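Local coordinates for aminopeptidase P; XAA-pro aminopeptidase (Streptococcus thermophilus, PDB 3IL0), which is the N-terminal, creatinase/prolidase-type domain of a probable metal-dependent aminopeptidase of the M24B family, which as a whole probably releases the N-terminal residue of peptides whose second residue is proline, at residues S18-T26 and L91-V100; P78-V86 and Y104-Y115. All coordinates share one frame; numbering follows the deposited sequence.

Interaction 1: S18-T26 and L91-V100; sequences SGLDALLVT and LETIGFDNQV
D21 reaches across to the start of strand 93-97 and sets its carboxylate against two consecutive backbone amides. Its OD2 accepts from E92 N at 2.8 Å and from T93 N at 3.1 Å, both on the anti side, and the two donors come from opposite faces of the carboxylate plane, each about 30° out of it. Two N-H groups therefore grip one oxygen and fix the turn of the group; the D21 and T93 side chains cross at about a right angle. T93 answers with its hydroxyl: OG1 lies between its own N and carbonyl carbon (chi1 73°) and donates to a lone pair of G19 O, in the carbonyl plane, at 3.0 Å. D21 N is shared between T93 O and T93 OG1, the carbonyl being the nearer acceptor. G19 follows helix 7-18 and closes it with a Schellman motif, so the hydroxyl ties that helix end to the strand.

Beyond, the strands run parallel, their axes 4.5 Å apart and 29° from parallel. G95 N donates to A22 O at 2.7 Å and L24 N to G95 O at 3.0 Å, placing G95 opposite L23. Its missing side chain is exploited by two leucines: L20 CD2 lies 3.5 Å from G95 CA, and L23 CD1 presses on G95 C at 3.3 Å. Where the strands part, a water bridges L24 O and D97 N.

The two strands are inner neighbours in the six-stranded mixed sheet, flanked by strand 42-47 beside 22-25 and by the outermost strand 116-120 beside 93-97. L20 and L23 pack on F123 of helix 123-128, whereas A22 and I94 meet F45 on the other face, and L24 lies against Y104 and L108 of helix 102-111.

Interaction 2: P78-V86 and Y104-Y115; sequences PLKDIVKFV and YYQALQAIFEGY
L79 and F112 carry much of the apolar contact between helix 78-88 and helix 102-111 with the turn after it; the axes of the short helical segments approach to 10.8 Å at an angle of 39°. Aliphatic contacts centre on L79: its CB meets I111 CD1 at 3.6 Å, and its CD2 meets L108 CD2 at 3.7 Å, the side chains crossing roughly at right angles in both pairs. The L79 and Y104 side chains come from opposite directions, and L79 CD1 lies 3.8 Å from Y104 OH.

Aromatic contacts follow toward the C-terminal end. The F112 ring receives V83 CG2 over one face in a CH-pi contact, though the exact placing of this methyl is uncertain. I82 CG2 sits instead at the ring edge, in plane, 3.9 Å from F112 CZ. With CG2 anti to the backbone N, I82 turns this methyl to the rim. A second CH-pi contact puts V86 CG1 over the Y115 ring, 3.6 Å from its centroid and offset toward the rim, as the two side chains slide past each other in opposite directions.

No hydrogen bond or salt bridge crosses between the segments; the salt bridge of K84 NZ with D81 OD1 stays within helix 78-88. The chemistry thus implies association by shape and burial of methyls and rings, with little directional polar constraint on how the helices meet.

How the interactions relate
From the N terminus, helix 7-18 leads into strand 22-25, which pairs with strand 42-47 on one side and, much later in the chain, with strand 93-97 on the other; interaction 1 thereby closes a long loop of 64 residues holding helices and strands. Within that loop lies helix 78-88, whose partner, helix 102-111 with the turn after it, comes only after strand 93-97, so interaction 2 closes a shorter loop and the two contacts cross along the chain. They also touch: L91 N probably bonds to V86 O, I94 packs on F112, and L24 meets Y104. Interaction 1 joins two adjacent inner strands of the sheet, and interaction 2 pairs two helices lying over one of its faces.

Interaction 1: S18-T26 and L91-V100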
loop_
_atom_site.group_PDB
_atom_site.type_symbol
_atom_site.label_atom_id
_atom_site.label_comp_id
_atom_site.label_asym_id
_atom_site.label_seq_id
_atom_site.Cartn_x
_atom_site.Cartn_y
_atom_site.Cartn_z
ATOM N N SER A 18 -9.351 -2.667 -11.908
ATOM C CA SER A 18 -10.181 -2.758 -10.744
ATOM C C SER A 18 -10.941 -1.445 -10.385
ATOM O O SER A 18 -11.799 -1.436 -9.518
ATOM C CB SER A 18 -9.292 -3.206 -9.597
ATOM O OG SER A 18 -8.531 -2.062 -9.180
ATOM N N GLY A 19 -10.645 -0.336 -11.038
ATOM C CA GLY A 19 -11.291 0.924 -10.683
ATOM C C GLY A 19 -10.809 1.591 -9.397
ATOM O O GLY A 19 -11.496 2.405 -8.847
ATOM N N LEU A 20 -9.598 1.269 -8.957
ATOM C CA LEU A 20 -9.034 1.802 -7.723
ATOM C C LEU A 20 -8.032 2.918 -8.028
ATOM O O LEU A 20 -7.225 2.787 -8.934
ATOM C CB LEU A 20 -8.286 0.680 -7.000
ATOM C CG LEU A 20 -9.080 -0.526 -6.426
ATOM C CD1 LEU A 20 -8.045 -1.554 -5.890
ATOM C CD2 LEU A 20 -10.079 -0.109 -5.353
ATOM N N ASP A 21 -8.093 4.017 -7.280
ATOM C CA ASP A 21 -6.995 5.010 -7.297
ATOM C C ASP A 21 -5.784 4.575 -6.484
ATOM O O ASP A 21 -4.654 5.099 -6.676
ATOM C CB ASP A 21 -7.490 6.306 -6.714
ATOM C CG ASP A 21 -8.606 6.893 -7.533
ATOM O OD1 ASP A 21 -8.497 6.782 -8.768
ATOM O OD2 ASP A 21 -9.615 7.356 -6.976
ATOM N N ALA A 22 -6.015 3.648 -5.546
ATOM C CA ALA A 22 -4.981 3.195 -4.618
ATOM C C ALA A 22 -5.330 1.831 -3.973
ATOM O O ALA A 22 -6.473 1.421 -3.940
ATOM C CB ALA A 22 -4.812 4.288 -3.531
ATOM N N LEU A 23 -4.311 1.159 -3.473
ATOM C CA LEU A 23 -4.450 -0.025 -2.686
ATOM C C LEU A 23 -3.537 0.075 -1.490
ATOM O O LEU A 23 -2.331 0.357 -1.605
ATOM C CB LEU A 23 -4.122 -1.278 -3.484
ATOM C CG LEU A 23 -4.512 -2.609 -2.811
ATOM C CD1 LEU A 23 -6.054 -2.790 -2.647
ATOM C CD2 LEU A 23 -3.879 -3.732 -3.566
ATOM N N LEU A 24 -4.126 -0.116 -0.328
ATOM C CA LEU A 24 -3.384 -0.251 0.866
ATOM C C LEU A 24 -2.989 -1.752 0.944
ATOM O O LEU A 24 -3.844 -2.620 0.858
ATOM C CB LEU A 24 -4.304 0.146 2.005
ATOM C CG LEU A 24 -3.778 -0.059 3.414
ATOM C CD1 LEU A 24 -2.814 1.081 3.667
ATOM C CD2 LEU A 24 -4.895 -0.106 4.492
ATOM N N VAL A 25 -1.702 -2.017 1.151
ATOM C CA VAL A 25 -1.136 -3.353 1.269
ATOM C C VAL A 25 -0.496 -3.502 2.657
ATOM O O VAL A 25 0.450 -2.813 2.980
ATOM C CB VAL A 25 -0.065 -3.600 0.158
ATOM C CG1 VAL A 25 0.519 -4.971 0.278
ATOM C CG2 VAL A 25 -0.687 -3.353 -1.233
ATOM N N THR A 26 -1.090 -4.364 3.471
ATOM C CA THR A 26 -0.634 -4.755 4.793
ATOM C C THR A 26 -0.340 -6.254 4.616
ATOM O O THR A 26 -0.829 -6.907 3.650
ATOM C CB THR A 26 -1.766 -4.552 5.810
ATOM O OG1 THR A 26 -3.001 -5.062 5.250
ATOM C CG2 THR A 26 -2.001 -3.076 6.053
ATOM N N LEU A 91 -7.512 11.642 -4.452
ATOM C CA LEU A 91 -7.883 10.284 -4.880
ATOM C C LEU A 91 -9.268 10.005 -4.299
ATOM O O LEU A 91 -9.639 10.602 -3.327
ATOM C CB LEU A 91 -6.836 9.267 -4.432
ATOM C CG LEU A 91 -5.410 9.524 -4.929
ATOM C CD1 LEU A 91 -4.472 8.387 -4.552
ATOM C CD2 LEU A 91 -5.377 9.708 -6.440
ATOM N N GLU A 92 -10.048 9.115 -4.898
ATOM C CA GLU A 92 -11.365 8.833 -4.367
ATOM C C GLU A 92 -11.594 7.415 -3.786
ATOM O O GLU A 92 -12.218 7.253 -2.748
ATOM C CB GLU A 92 -12.369 9.084 -5.469
ATOM C CG GLU A 92 -13.770 8.683 -5.099
ATOM C CD GLU A 92 -14.210 9.264 -3.762
ATOM O OE1 GLU A 92 -13.737 10.384 -3.424
ATOM O OE2 GLU A 92 -15.031 8.619 -3.055
ATOM N N THR A 93 -11.134 6.400 -4.494
ATOM C CA THR A 93 -11.401 5.052 -4.159
ATOM C C THR A 93 -10.096 4.349 -3.761
ATOM O O THR A 93 -9.155 4.120 -4.570
ATOM C CB THR A 93 -12.148 4.370 -5.322
ATOM O OG1 THR A 93 -11.243 4.141 -6.390
ATOM C CG2 THR A 93 -13.251 5.259 -5.851
ATOM N N ILE A 94 -10.076 3.983 -2.481
ATOM C CA ILE A 94 -8.957 3.308 -1.831
ATOM C C ILE A 94 -9.364 1.822 -1.656
ATOM O O ILE A 94 -10.372 1.487 -1.034
ATOM C CB ILE A 94 -8.620 4.036 -0.507
ATOM C CG1 ILE A 94 -8.422 5.534 -0.785
ATOM C CG2 ILE A 94 -7.368 3.497 0.143
ATOM C CD1 ILE A 94 -8.226 6.374 0.511
ATOM N N GLY A 95 -8.634 0.943 -2.315
ATOM C CA GLY A 95 -8.834 -0.464 -2.131
ATOM C C GLY A 95 -8.167 -0.947 -0.867
ATOM O O GLY A 95 -7.150 -0.414 -0.441
ATOM N N PHE A 96 -8.728 -1.966 -0.246
ATOM C CA PHE A 96 -8.023 -2.644 0.893
ATOM C C PHE A 96 -8.334 -4.131 0.820
ATOM O O PHE A 96 -9.294 -4.512 0.211
ATOM C CB PHE A 96 -8.452 -2.080 2.239
ATOM C CG PHE A 96 -9.932 -2.340 2.557
ATOM C CD1 PHE A 96 -10.278 -3.408 3.315
ATOM C CD2 PHE A 96 -10.943 -1.484 2.064
ATOM C CE1 PHE A 96 -11.634 -3.705 3.576
ATOM C CE2 PHE A 96 -12.247 -1.741 2.287
ATOM C CZ PHE A 96 -12.621 -2.863 3.083
ATOM N N ASP A 97 -7.507 -4.946 1.444
ATOM C CA ASP A 97 -7.687 -6.379 1.452
ATOM C C ASP A 97 -8.779 -6.843 2.438
ATOM O O ASP A 97 -8.833 -6.442 3.597
ATOM C CB ASP A 97 -6.329 -6.979 1.751
ATOM C CG ASP A 97 -6.340 -8.458 1.896
ATOM O OD1 ASP A 97 -7.291 -9.205 1.516
ATOM O OD2 ASP A 97 -5.364 -8.859 2.527
ATOM N N ASN A 98 -9.686 -7.650 1.926
ATOM C CA ASN A 98 -10.887 -8.001 2.672
ATOM C C ASN A 98 -10.656 -9.024 3.766
ATOM O O ASN A 98 -11.550 -9.330 4.508
ATOM C CB ASN A 98 -12.049 -8.369 1.760
ATOM C CG ASN A 98 -11.878 -9.700 1.091
ATOM O OD1 ASN A 98 -10.882 -10.427 1.317
ATOM N ND2 ASN A 98 -12.902 -10.089 0.299
ATOM N N GLN A 99 -9.428 -9.489 3.874
ATOM C CA GLN A 99 -9.025 -10.311 4.968
ATOM C C GLN A 99 -8.550 -9.446 6.137
ATOM O O GLN A 99 -8.211 -9.990 7.178
ATOM C CB GLN A 99 -7.912 -11.271 4.517
ATOM C CG GLN A 99 -8.368 -12.227 3.412
ATOM C CD GLN A 99 -9.597 -13.062 3.811
ATOM O OE1 GLN A 99 -10.550 -13.199 3.035
ATOM N NE2 GLN A 99 -9.581 -13.618 5.024
ATOM N N VAL A 100 -8.526 -8.120 6.032
ATOM C CA VAL A 100 -8.401 -7.379 7.305
ATOM C C VAL A 100 -9.589 -7.697 8.259
ATOM O O VAL A 100 -10.628 -8.132 7.815
ATOM C CB VAL A 100 -8.209 -5.899 7.127
ATOM C CG1 VAL A 100 -6.918 -5.670 6.242
ATOM C CG2 VAL A 100 -9.433 -5.244 6.500
HETATM O O HOH W 1 -5.449 -3.830 2.824
#

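Interaction 2: P78-V86 and Y104-Y115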
loop_
_atom_site.group_PDB
_atom_site.type_symbol
_atom_site.label_atom_id
_atom_site.label_comp_id
_atom_site.label_asym_id
_atom_site.label_seq_id
_atom_site.Cartn_x
_atom_site.Cartn_y
_atom_site.Cartn_z
ATOM N N PRO A 78 1.214 5.291 9.967
ATOM C CA PRO A 78 1.256 5.269 8.529
ATOM C C PRO A 78 -0.082 5.645 7.866
ATOM O O PRO A 78 -0.045 6.261 6.794
ATOM C CB PRO A 78 1.749 3.853 8.194
ATOM C CG PRO A 78 1.727 3.096 9.525
ATOM C CD PRO A 78 1.818 4.097 10.579
ATOM N N LEU A 79 -1.217 5.295 8.485
ATOM C CA LEU A 79 -2.528 5.616 7.888
ATOM C C LEU A 79 -2.749 7.165 7.911
ATOM O O LEU A 79 -3.293 7.728 6.975
ATOM C CB LEU A 79 -3.697 4.850 8.552
ATOM C CG LEU A 79 -3.655 3.320 8.396
ATOM C CD1 LEU A 79 -4.587 2.607 9.363
ATOM C CD2 LEU A 79 -3.971 2.903 6.982
ATOM N N LYS A 80 -2.309 7.819 8.979
ATOM C CA LYS A 80 -2.315 9.289 9.068
ATOM C C LYS A 80 -1.470 9.851 7.958
ATOM O O LYS A 80 -1.892 10.778 7.276
ATOM C CB LYS A 80 -1.751 9.750 10.402
ATOM C CG LYS A 80 -2.409 11.036 10.925
ATOM C CD LYS A 80 -1.806 11.549 12.278
ATOM C CE LYS A 80 -0.401 12.231 12.102
ATOM N NZ LYS A 80 -0.360 13.216 10.951
ATOM N N ASP A 81 -0.292 9.283 7.721
ATOM C CA ASP A 81 0.531 9.825 6.645
ATOM C C ASP A 81 -0.052 9.575 5.251
ATOM O O ASP A 81 0.090 10.442 4.396
ATOM C CB ASP A 81 1.990 9.323 6.749
ATOM C CG ASP A 81 2.715 9.921 7.969
ATOM O OD1 ASP A 81 2.688 11.182 8.063
ATOM O OD2 ASP A 81 3.237 9.166 8.834
ATOM N N ILE A 82 -0.710 8.429 5.031
ATOM C CA ILE A 82 -1.312 8.124 3.719
ATOM C C ILE A 82 -2.432 9.134 3.334
ATOM O O ILE A 82 -2.600 9.499 2.162
ATOM C CB ILE A 82 -1.893 6.711 3.693
ATOM C CG1 ILE A 82 -0.758 5.677 3.675
ATOM C CG2 ILE A 82 -2.792 6.483 2.466
ATOM C CD1 ILE A 82 -1.237 4.249 3.976
ATOM N N VAL A 83 -3.208 9.526 4.347
ATOM C CA VAL A 83 -4.301 10.502 4.253
ATOM C C VAL A 83 -3.819 11.823 3.586
ATOM O O VAL A 83 -4.475 12.352 2.701
ATOM C CB VAL A 83 -4.932 10.830 5.723
ATOM C CG1 VAL A 83 -5.904 11.939 5.704
ATOM C CG2 VAL A 83 -5.607 9.648 6.241
ATOM N N LYS A 84 -2.671 12.336 3.968
ATOM C CA LYS A 84 -2.144 13.504 3.272
ATOM C C LYS A 84 -2.031 13.297 1.756
ATOM O O LYS A 84 -2.387 14.161 0.974
ATOM C CB LYS A 84 -0.735 13.816 3.744
ATOM C CG LYS A 84 -0.609 14.340 5.090
ATOM C CD LYS A 84 0.843 14.725 5.291
ATOM C CE LYS A 84 1.691 13.595 5.727
ATOM N NZ LYS A 84 1.573 13.517 7.246
ATOM N N PHE A 85 -1.466 12.166 1.362
ATOM C CA PHE A 85 -1.317 11.831 -0.021
ATOM C C PHE A 85 -2.631 11.795 -0.746
ATOM O O PHE A 85 -2.771 12.348 -1.855
ATOM C CB PHE A 85 -0.535 10.512 -0.178
ATOM C CG PHE A 85 0.951 10.690 0.113
ATOM C CD1 PHE A 85 1.844 11.051 -0.906
ATOM C CD2 PHE A 85 1.421 10.636 1.419
ATOM C CE1 PHE A 85 3.194 11.329 -0.611
ATOM C CE2 PHE A 85 2.781 10.861 1.699
ATOM C CZ PHE A 85 3.664 11.212 0.688
ATOM N N VAL A 86 -3.592 11.125 -0.144
ATOM C CA VAL A 86 -4.904 10.962 -0.758
ATOM C C VAL A 86 -5.581 12.322 -1.047
ATOM O O VAL A 86 -6.159 12.537 -2.099
ATOM C CB VAL A 86 -5.816 10.062 0.147
ATOM C CG1 VAL A 86 -7.260 10.270 -0.169
ATOM C CG2 VAL A 86 -5.396 8.530 -0.043
ATOM N N TYR A 104 -10.192 -3.459 12.201
ATOM C CA TYR A 104 -9.266 -2.688 11.389
ATOM C C TYR A 104 -10.015 -1.896 10.327
ATOM O O TYR A 104 -9.738 -0.744 10.078
ATOM C CB TYR A 104 -8.226 -3.634 10.766
ATOM C CG TYR A 104 -7.187 -2.920 9.958
ATOM C CD1 TYR A 104 -6.071 -2.397 10.577
ATOM C CD2 TYR A 104 -7.333 -2.740 8.591
ATOM C CE1 TYR A 104 -5.099 -1.683 9.859
ATOM C CE2 TYR A 104 -6.354 -2.041 7.835
ATOM C CZ TYR A 104 -5.231 -1.539 8.486
ATOM O OH TYR A 104 -4.275 -0.834 7.821
ATOM N N TYR A 105 -10.975 -2.506 9.657
ATOM C CA TYR A 105 -11.822 -1.714 8.732
ATOM C C TYR A 105 -12.477 -0.536 9.438
ATOM O O TYR A 105 -12.569 0.499 8.861
ATOM C CB TYR A 105 -12.904 -2.578 8.153
ATOM C CG TYR A 105 -13.970 -1.838 7.447
ATOM C CD1 TYR A 105 -13.741 -1.344 6.208
ATOM C CD2 TYR A 105 -15.248 -1.702 7.990
ATOM C CE1 TYR A 105 -14.701 -0.698 5.508
ATOM C CE2 TYR A 105 -16.236 -1.026 7.294
ATOM C CZ TYR A 105 -15.943 -0.531 6.055
ATOM O OH TYR A 105 -16.836 0.154 5.285
ATOM N N GLN A 106 -12.929 -0.686 10.678
ATOM C CA GLN A 106 -13.528 0.450 11.415
ATOM C C GLN A 106 -12.510 1.549 11.580
ATOM O O GLN A 106 -12.865 2.673 11.365
ATOM C CB GLN A 106 -14.120 0.103 12.780
ATOM C CG GLN A 106 -15.314 -0.798 12.683
ATOM C CD GLN A 106 -16.014 -1.076 14.012
ATOM O OE1 GLN A 106 -15.509 -1.818 14.866
ATOM N NE2 GLN A 106 -17.226 -0.538 14.151
ATOM N N ALA A 107 -11.251 1.238 11.898
ATOM C CA ALA A 107 -10.185 2.297 11.887
ATOM C C ALA A 107 -10.027 2.991 10.539
ATOM O O ALA A 107 -9.949 4.192 10.506
ATOM C CB ALA A 107 -8.877 1.759 12.340
ATOM N N LEU A 108 -10.060 2.256 9.426
ATOM C CA LEU A 108 -10.021 2.876 8.091
ATOM C C LEU A 108 -11.209 3.763 7.804
ATOM O O LEU A 108 -11.080 4.802 7.079
ATOM C CB LEU A 108 -9.957 1.837 6.938
ATOM C CG LEU A 108 -8.723 0.890 6.792
ATOM C CD1 LEU A 108 -8.962 -0.250 5.756
ATOM C CD2 LEU A 108 -7.428 1.618 6.459
ATOM N N GLN A 109 -12.389 3.336 8.243
ATOM C CA GLN A 109 -13.571 4.181 8.020
ATOM C C GLN A 109 -13.413 5.528 8.732
ATOM O O GLN A 109 -13.807 6.548 8.185
ATOM C CB GLN A 109 -14.847 3.555 8.505
ATOM C CG GLN A 109 -15.532 2.652 7.513
ATOM C CD GLN A 109 -16.860 2.115 8.073
ATOM O OE1 GLN A 109 -17.838 2.041 7.356
ATOM N NE2 GLN A 109 -16.887 1.749 9.357
ATOM N N ALA A 110 -12.797 5.536 9.913
ATOM C CA ALA A 110 -12.599 6.790 10.627
ATOM C C ALA A 110 -11.508 7.621 9.896
ATOM O O ALA A 110 -11.736 8.769 9.465
ATOM C CB ALA A 110 -12.261 6.524 12.108
ATOM N N ILE A 111 -10.347 7.035 9.652
ATOM C CA ILE A 111 -9.281 7.792 9.078
ATOM C C ILE A 111 -9.593 8.306 7.702
ATOM O O ILE A 111 -9.114 9.372 7.323
ATOM C CB ILE A 111 -8.056 6.962 9.038
ATOM C CG1 ILE A 111 -7.599 6.754 10.488
ATOM C CG2 ILE A 111 -7.007 7.641 8.191
ATOM C CD1 ILE A 111 -6.404 5.925 10.673
ATOM N N PHE A 112 -10.347 7.546 6.925
ATOM C CA PHE A 112 -10.597 7.875 5.551
ATOM C C PHE A 112 -12.024 8.300 5.356
ATOM O O PHE A 112 -12.563 8.234 4.283
ATOM C CB PHE A 112 -10.221 6.730 4.597
ATOM C CG PHE A 112 -8.741 6.422 4.552
ATOM C CD1 PHE A 112 -7.892 7.126 3.702
ATOM C CD2 PHE A 112 -8.203 5.443 5.338
ATOM C CE1 PHE A 112 -6.521 6.859 3.679
ATOM C CE2 PHE A 112 -6.876 5.178 5.320
ATOM C CZ PHE A 112 -6.021 5.891 4.490
ATOM N N GLU A 113 -12.625 8.850 6.378
ATOM C CA GLU A 113 -14.022 9.303 6.277
ATOM C C GLU A 113 -14.136 10.270 5.102
ATOM O O GLU A 113 -13.293 11.125 4.927
ATOM C CB GLU A 113 -14.416 9.990 7.581
ATOM C CG GLU A 113 -15.824 9.759 7.995
ATOM C CD GLU A 113 -16.109 10.323 9.393
ATOM O OE1 GLU A 113 -16.439 9.521 10.334
ATOM O OE2 GLU A 113 -15.991 11.576 9.545
ATOM N N GLY A 114 -15.134 10.093 4.257
ATOM C CA GLY A 114 -15.298 10.930 3.072
ATOM C C GLY A 114 -14.743 10.376 1.784
ATOM O O GLY A 114 -14.977 10.965 0.717
ATOM N N TYR A 115 -13.970 9.285 1.863
ATOM C CA TYR A 115 -13.491 8.573 0.691
ATOM C C TYR A 115 -14.208 7.231 0.546
ATOM O O TYR A 115 -14.834 6.775 1.441
ATOM C CB TYR A 115 -11.972 8.337 0.801
ATOM C CG TYR A 115 -11.221 9.593 1.053
ATOM C CD1 TYR A 115 -10.832 10.384 0.003
ATOM C CD2 TYR A 115 -10.960 10.040 2.359
ATOM C CE1 TYR A 115 -10.171 11.570 0.216
ATOM C CE2 TYR A 115 -10.319 11.252 2.574
ATOM C CZ TYR A 115 -9.921 11.999 1.486
ATOM O OH TYR A 115 -9.241 13.202 1.615
#